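Local coordinates for protein thermotoga maritima TmcAL (PDB 5Y0T) that belongs to the HIGH nucleotidyl transferase family of the HUP clan and holds a bound adenosine-5'-rp-alpha-thio-triphosphate, at residues 50-62 against 411-423. Numbering follows the deposited sequence.
Sequences IDKFARAEIALRM and ERDFSIHPIFLRT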
loop_
_atom_site.group_PDB
_atom_site.type_symbol
_atom_site.label_atom_id
_atom_site.label_comp_id
_atom_site.label_asym_id
_atom_site.label_seq_id
_atom_site.Cartn_x
_atom_site.Cartn_y
_atom_site.Cartn_z
ATOM N N ILE A 50 -5.523 -20.736 -6.576
ATOM C CA ILE A 50 -6.866 -20.649 -5.970
ATOM C C ILE A 50 -6.673 -20.654 -4.460
ATOM O O ILE A 50 -5.589 -21.005 -3.998
ATOM C CB ILE A 50 -7.798 -21.798 -6.370
ATOM C CG1 ILE A 50 -7.132 -23.159 -6.095
ATOM C CG2 ILE A 50 -8.214 -21.700 -7.844
ATOM C CD1 ILE A 50 -8.048 -24.346 -6.485
ATOM N N ASP A 51 -7.687 -20.279 -3.679
ATOM C CA ASP A 51 -7.383 -19.960 -2.281
ATOM C C ASP A 51 -7.313 -21.198 -1.395
ATOM O O ASP A 51 -7.526 -22.322 -1.847
ATOM C CB ASP A 51 -8.367 -18.905 -1.718
ATOM C CG ASP A 51 -9.770 -19.431 -1.451
ATOM O OD1 ASP A 51 -10.032 -20.655 -1.489
ATOM O OD2 ASP A 51 -10.639 -18.570 -1.175
ATOM N N LYS A 52 -6.986 -20.983 -0.124
ATOM C CA LYS A 52 -6.668 -22.096 0.767
ATOM C C LYS A 52 -7.910 -22.907 1.120
ATOM O O LYS A 52 -7.815 -24.100 1.424
ATOM C CB LYS A 52 -5.992 -21.570 2.045
ATOM C CG LYS A 52 -6.928 -20.698 2.895
ATOM C CD LYS A 52 -6.147 -19.892 3.935
ATOM C CE LYS A 52 -7.102 -18.997 4.742
ATOM N NZ LYS A 52 -6.358 -18.192 5.775
ATOM N N PHE A 53 -9.082 -22.282 1.061
ATOM C CA PHE A 53 -10.316 -23.016 1.364
ATOM C C PHE A 53 -10.621 -24.030 0.256
ATOM O O PHE A 53 -11.006 -25.179 0.511
ATOM C CB PHE A 53 -11.472 -22.030 1.561
ATOM C CG PHE A 53 -11.207 -21.021 2.657
ATOM C CD1 PHE A 53 -11.134 -21.422 3.977
ATOM C CD2 PHE A 53 -11.020 -19.687 2.359
ATOM C CE1 PHE A 53 -10.882 -20.497 4.985
ATOM C CE2 PHE A 53 -10.766 -18.763 3.361
ATOM C CZ PHE A 53 -10.700 -19.173 4.667
ATOM N N ALA A 54 -10.422 -23.610 -0.983
ATOM C CA ALA A 54 -10.561 -24.521 -2.114
ATOM C C ALA A 54 -9.489 -25.616 -2.080
ATOM O O ALA A 54 -9.776 -26.802 -2.286
ATOM C CB ALA A 54 -10.492 -23.741 -3.427
ATOM N N ARG A 55 -8.248 -25.232 -1.820
ATOM C CA ARG A 55 -7.174 -26.225 -1.851
ATOM C C ARG A 55 -7.266 -27.172 -0.637
ATOM O O ARG A 55 -6.929 -28.348 -0.744
ATOM C CB ARG A 55 -5.807 -25.527 -1.945
ATOM C CG ARG A 55 -5.414 -25.229 -3.403
ATOM C CD ARG A 55 -4.431 -24.049 -3.545
ATOM N NE ARG A 55 -3.340 -24.118 -2.571
ATOM C CZ ARG A 55 -3.199 -23.256 -1.574
ATOM N NH1 ARG A 55 -4.057 -22.242 -1.448
ATOM N NH2 ARG A 55 -2.200 -23.388 -0.715
ATOM N N ALA A 56 -7.760 -26.679 0.499
ATOM C CA ALA A 56 -8.027 -27.568 1.648
ATOM C C ALA A 56 -9.051 -28.646 1.291
ATOM O O ALA A 56 -8.899 -29.829 1.640
ATOM C CB ALA A 56 -8.512 -26.764 2.859
ATOM N N GLU A 57 -10.100 -28.250 0.583
ATOM C CA GLU A 57 -11.116 -29.224 0.213
ATOM C C GLU A 57 -10.548 -30.289 -0.725
ATOM O O GLU A 57 -10.862 -31.482 -0.584
ATOM C CB GLU A 57 -12.332 -28.548 -0.447
ATOM C CG GLU A 57 -13.411 -29.546 -0.758
ATOM C CD GLU A 57 -14.645 -28.943 -1.402
ATOM O OE1 GLU A 57 -14.867 -27.717 -1.284
ATOM O OE2 GLU A 57 -15.389 -29.719 -2.030
ATOM N N ILE A 58 -9.738 -29.871 -1.693
ATOM C CA ILE A 58 -9.066 -30.854 -2.559
ATOM C C ILE A 58 -8.211 -31.829 -1.748
ATOM O O ILE A 58 -8.252 -33.045 -1.976
ATOM C CB ILE A 58 -8.176 -30.169 -3.622
ATOM C CG1 ILE A 58 -9.024 -29.276 -4.543
ATOM C CG2 ILE A 58 -7.417 -31.225 -4.431
ATOM C CD1 ILE A 58 -8.204 -28.289 -5.401
ATOM N N ALA A 59 -7.474 -31.316 -0.773
ATOM C CA ALA A 59 -6.602 -32.184 0.031
ATOM C C ALA A 59 -7.440 -33.249 0.741
ATOM O O ALA A 59 -7.110 -34.447 0.721
ATOM C CB ALA A 59 -5.794 -31.353 1.042
ATOM N N LEU A 60 -8.556 -32.820 1.323
ATOM C CA LEU A 60 -9.490 -33.754 1.951
ATOM C C LEU A 60 -9.986 -34.804 0.966
ATOM O O LEU A 60 -10.040 -35.998 1.287
ATOM C CB LEU A 60 -10.687 -33.013 2.535
ATOM C CG LEU A 60 -10.359 -31.996 3.629
ATOM C CD1 LEU A 60 -11.667 -31.410 4.185
ATOM C CD2 LEU A 60 -9.509 -32.636 4.741
ATOM N N ARG A 61 -10.375 -34.365 -0.227
ATOM C CA ARG A 61 -10.861 -35.318 -1.224
ATOM C C ARG A 61 -9.796 -36.309 -1.653
ATOM O O ARG A 61 -10.108 -37.436 -2.066
ATOM C CB ARG A 61 -11.414 -34.571 -2.431
ATOM C CG ARG A 61 -12.714 -33.848 -2.109
ATOM C CD ARG A 61 -13.357 -33.257 -3.335
ATOM N NE ARG A 61 -14.682 -32.730 -3.025
ATOM C CZ ARG A 61 -15.535 -32.283 -3.937
ATOM N NH1 ARG A 61 -15.202 -32.299 -5.223
ATOM N NH2 ARG A 61 -16.722 -31.827 -3.564
ATOM N N MET A 62 -8.534 -35.914 -1.530
ATOM C CA MET A 62 -7.454 -36.740 -2.035
ATOM C C MET A 62 -6.911 -37.700 -0.992
ATOM O O MET A 62 -6.012 -38.487 -1.291
ATOM C CB MET A 62 -6.332 -35.860 -2.583
ATOM C CG MET A 62 -6.743 -35.022 -3.790
ATOM S SD MET A 62 -7.199 -35.974 -5.260
ATOM C CE MET A 62 -8.963 -36.117 -5.094
ATOM N N GLU A 411 -14.617 -10.822 5.172
ATOM C CA GLU A 411 -13.364 -11.458 5.575
ATOM C C GLU A 411 -13.540 -12.969 5.509
ATOM O O GLU A 411 -14.226 -13.549 6.342
ATOM C CB GLU A 411 -12.962 -11.009 6.977
ATOM C CG GLU A 411 -12.734 -9.489 7.100
ATOM C CD GLU A 411 -12.133 -9.103 8.437
ATOM O OE1 GLU A 411 -10.912 -9.269 8.614
ATOM O OE2 GLU A 411 -12.883 -8.650 9.320
ATOM N N ARG A 412 -12.921 -13.606 4.523
ATOM C CA ARG A 412 -13.157 -15.033 4.315
ATOM C C ARG A 412 -12.662 -15.902 5.465
ATOM O O ARG A 412 -13.221 -16.976 5.698
ATOM C CB ARG A 412 -12.550 -15.484 2.976
ATOM C CG ARG A 412 -13.425 -15.001 1.809
ATOM C CD ARG A 412 -12.770 -15.223 0.451
ATOM N NE ARG A 412 -12.591 -16.641 0.095
ATOM C CZ ARG A 412 -13.553 -17.427 -0.379
ATOM N NH1 ARG A 412 -14.797 -16.969 -0.495
ATOM N NH2 ARG A 412 -13.285 -18.689 -0.711
ATOM N N ASP A 413 -11.660 -15.455 6.220
ATOM C CA ASP A 413 -11.310 -16.239 7.403
ATOM C C ASP A 413 -12.451 -16.336 8.409
ATOM O O ASP A 413 -12.541 -17.295 9.165
ATOM C CB ASP A 413 -10.100 -15.669 8.094
ATOM C CG ASP A 413 -8.846 -15.990 7.358
ATOM O OD1 ASP A 413 -8.234 -15.048 6.846
ATOM O OD2 ASP A 413 -8.513 -17.195 7.253
ATOM N N PHE A 414 -13.260 -15.296 8.501
ATOM C CA PHE A 414 -14.410 -15.360 9.391
ATOM C C PHE A 414 -15.669 -15.929 8.751
ATOM O O PHE A 414 -16.481 -16.547 9.437
ATOM C CB PHE A 414 -14.641 -13.980 10.006
ATOM C CG PHE A 414 -13.457 -13.511 10.796
ATOM C CD1 PHE A 414 -13.256 -13.968 12.096
ATOM C CD2 PHE A 414 -12.494 -12.689 10.220
ATOM C CE1 PHE A 414 -12.137 -13.580 12.824
ATOM C CE2 PHE A 414 -11.365 -12.283 10.952
ATOM C CZ PHE A 414 -11.191 -12.720 12.250
ATOM N N SER A 415 -15.839 -15.720 7.454
ATOM C CA SER A 415 -17.090 -16.131 6.813
ATOM C C SER A 415 -17.084 -17.613 6.407
ATOM O O SER A 415 -18.134 -18.241 6.349
ATOM C CB SER A 415 -17.394 -15.229 5.608
ATOM O OG SER A 415 -16.508 -15.481 4.539
ATOM N N ILE A 416 -15.903 -18.167 6.137
ATOM C CA ILE A 416 -15.781 -19.560 5.692
ATOM C C ILE A 416 -15.314 -20.429 6.844
ATOM O O ILE A 416 -14.186 -20.286 7.307
ATOM C CB ILE A 416 -14.755 -19.734 4.539
ATOM C CG1 ILE A 416 -14.996 -18.748 3.378
ATOM C CG2 ILE A 416 -14.692 -21.215 4.074
ATOM C CD1 ILE A 416 -16.353 -18.825 2.720
ATOM N N HIS A 417 -16.162 -21.333 7.313
ATOM C CA HIS A 417 -15.743 -22.238 8.384
ATOM C C HIS A 417 -14.882 -23.370 7.802
ATOM O O HIS A 417 -14.850 -23.546 6.587
ATOM C CB HIS A 417 -16.981 -22.761 9.137
ATOM C CG HIS A 417 -17.639 -21.699 9.968
ATOM N ND1 HIS A 417 -18.713 -20.960 9.521
ATOM C CD2 HIS A 417 -17.316 -21.195 11.184
ATOM C CE1 HIS A 417 -19.047 -20.068 10.440
ATOM N NE2 HIS A 417 -18.215 -20.192 11.459
ATOM N N PRO A 418 -14.167 -24.116 8.660
ATOM C CA PRO A 418 -13.381 -25.252 8.159
ATOM C C PRO A 418 -14.178 -26.116 7.202
ATOM O O PRO A 418 -15.336 -26.462 7.485
ATOM C CB PRO A 418 -13.069 -26.036 9.435
ATOM C CG PRO A 418 -12.955 -24.962 10.484
ATOM C CD PRO A 418 -13.971 -23.915 10.111
ATOM N N ILE A 419 -13.575 -26.457 6.073
ATOM C CA ILE A 419 -14.247 -27.348 5.133
ATOM C C ILE A 419 -14.596 -28.657 5.832
ATOM O O ILE A 419 -13.782 -29.190 6.582
ATOM C CB ILE A 419 -13.364 -27.647 3.900
ATOM C CG1 ILE A 419 -12.827 -26.348 3.286
ATOM C CG2 ILE A 419 -14.113 -28.548 2.886
ATOM C CD1 ILE A 419 -13.907 -25.311 3.005
ATOM N N PHE A 420 -15.798 -29.178 5.591
ATOM C CA PHE A 420 -16.159 -30.490 6.149
ATOM C C PHE A 420 -16.763 -31.425 5.100
ATOM O O PHE A 420 -17.691 -31.049 4.384
ATOM C CB PHE A 420 -17.144 -30.343 7.320
ATOM C CG PHE A 420 -17.522 -31.667 7.945
ATOM C CD1 PHE A 420 -16.658 -32.298 8.834
ATOM C CD2 PHE A 420 -18.701 -32.301 7.598
ATOM C CE1 PHE A 420 -16.982 -33.543 9.384
ATOM C CE2 PHE A 420 -19.036 -33.542 8.149
ATOM C CZ PHE A 420 -18.173 -34.156 9.039
ATOM N N LEU A 421 -16.275 -32.665 5.051
ATOM C CA LEU A 421 -16.800 -33.649 4.102
ATOM C C LEU A 421 -17.198 -34.898 4.846
ATOM O O LEU A 421 -16.419 -35.398 5.657
ATOM C CB LEU A 421 -15.761 -34.002 3.028
ATOM C CG LEU A 421 -15.161 -32.846 2.234
ATOM C CD1 LEU A 421 -14.141 -33.362 1.218
ATOM C CD2 LEU A 421 -16.264 -32.080 1.538
ATOM N N ARG A 422 -18.395 -35.406 4.571
ATOM C CA ARG A 422 -18.823 -36.663 5.166
ATOM C C ARG A 422 -18.060 -37.808 4.516
ATOM O O ARG A 422 -17.594 -37.693 3.391
ATOM C CB ARG A 422 -20.324 -36.858 5.012
ATOM C CG ARG A 422 -21.120 -35.769 5.702
ATOM C CD ARG A 422 -22.598 -36.094 5.699
ATOM N NE ARG A 422 -22.875 -37.279 6.497
ATOM C CZ ARG A 422 -24.095 -37.694 6.812
ATOM N NH1 ARG A 422 -25.153 -37.010 6.398
ATOM N NH2 ARG A 422 -24.253 -38.790 7.542
ATOM N N THR A 423 -17.909 -38.906 5.239
ATOM C CA THR A 423 -17.074 -39.989 4.743
ATOM C C THR A 423 -17.987 -41.127 4.310
ATOM O O THR A 423 -18.842 -40.937 3.431
ATOM C CB THR A 423 -16.034 -40.464 5.808
ATOM O OG1 THR A 423 -16.711 -40.775 7.027
ATOM C CG2 THR A 423 -14.895 -39.379 6.079
#
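Helix 52-61 and strand 419-421 run nearly parallel, 25° between their axes and 8.7 Å apart at closest approach, with Glu57 CA 6.1 Å from Ile419 CA. Ahead of the strand, the short helix 412-415 meets the N-terminal end of helix 52-61. There the Phe53 ring lies between Lys52 CG on one face and Ile416 on the other; Ile416 CB makes a CH-pi contact 3.9 Å from the ring centroid, almost on the normal. Arg412 runs alongside this ring the other way, CB 3.8 Å from Phe53 CE2, and a fold at chi3 (66°) turns its guanidinium to Asp51. An N-H of Arg412 NH2 meets the syn lone pair of Asp51 OD2 at 2.7 Å in a bent salt bridge (136° at the hydrogen), while NE adds a weak bond to the same oxygen. Asp51 is also the N-cap, its OD1 accepting from Ala54 N. Helix 52-61 is the crossover helix of a beta-alpha-beta unit joining parallel neighbours 32-38 and 66-70 of the HUP-type nucleotide-binding core; strand 419-421 extends the same mixed sheet beside strand 337-343. Lys52 NZ forms a buried salt bridge with Asp413 OD2 (2.8 Å); Glu69 also pairs with Lys52, and Arg338 with Asp413. Further along, Ile419 CG2 rests on Glu57 CB and CG, and Leu421 CD1 lies 3.7 Å from both Leu60 CB and Arg61 CG.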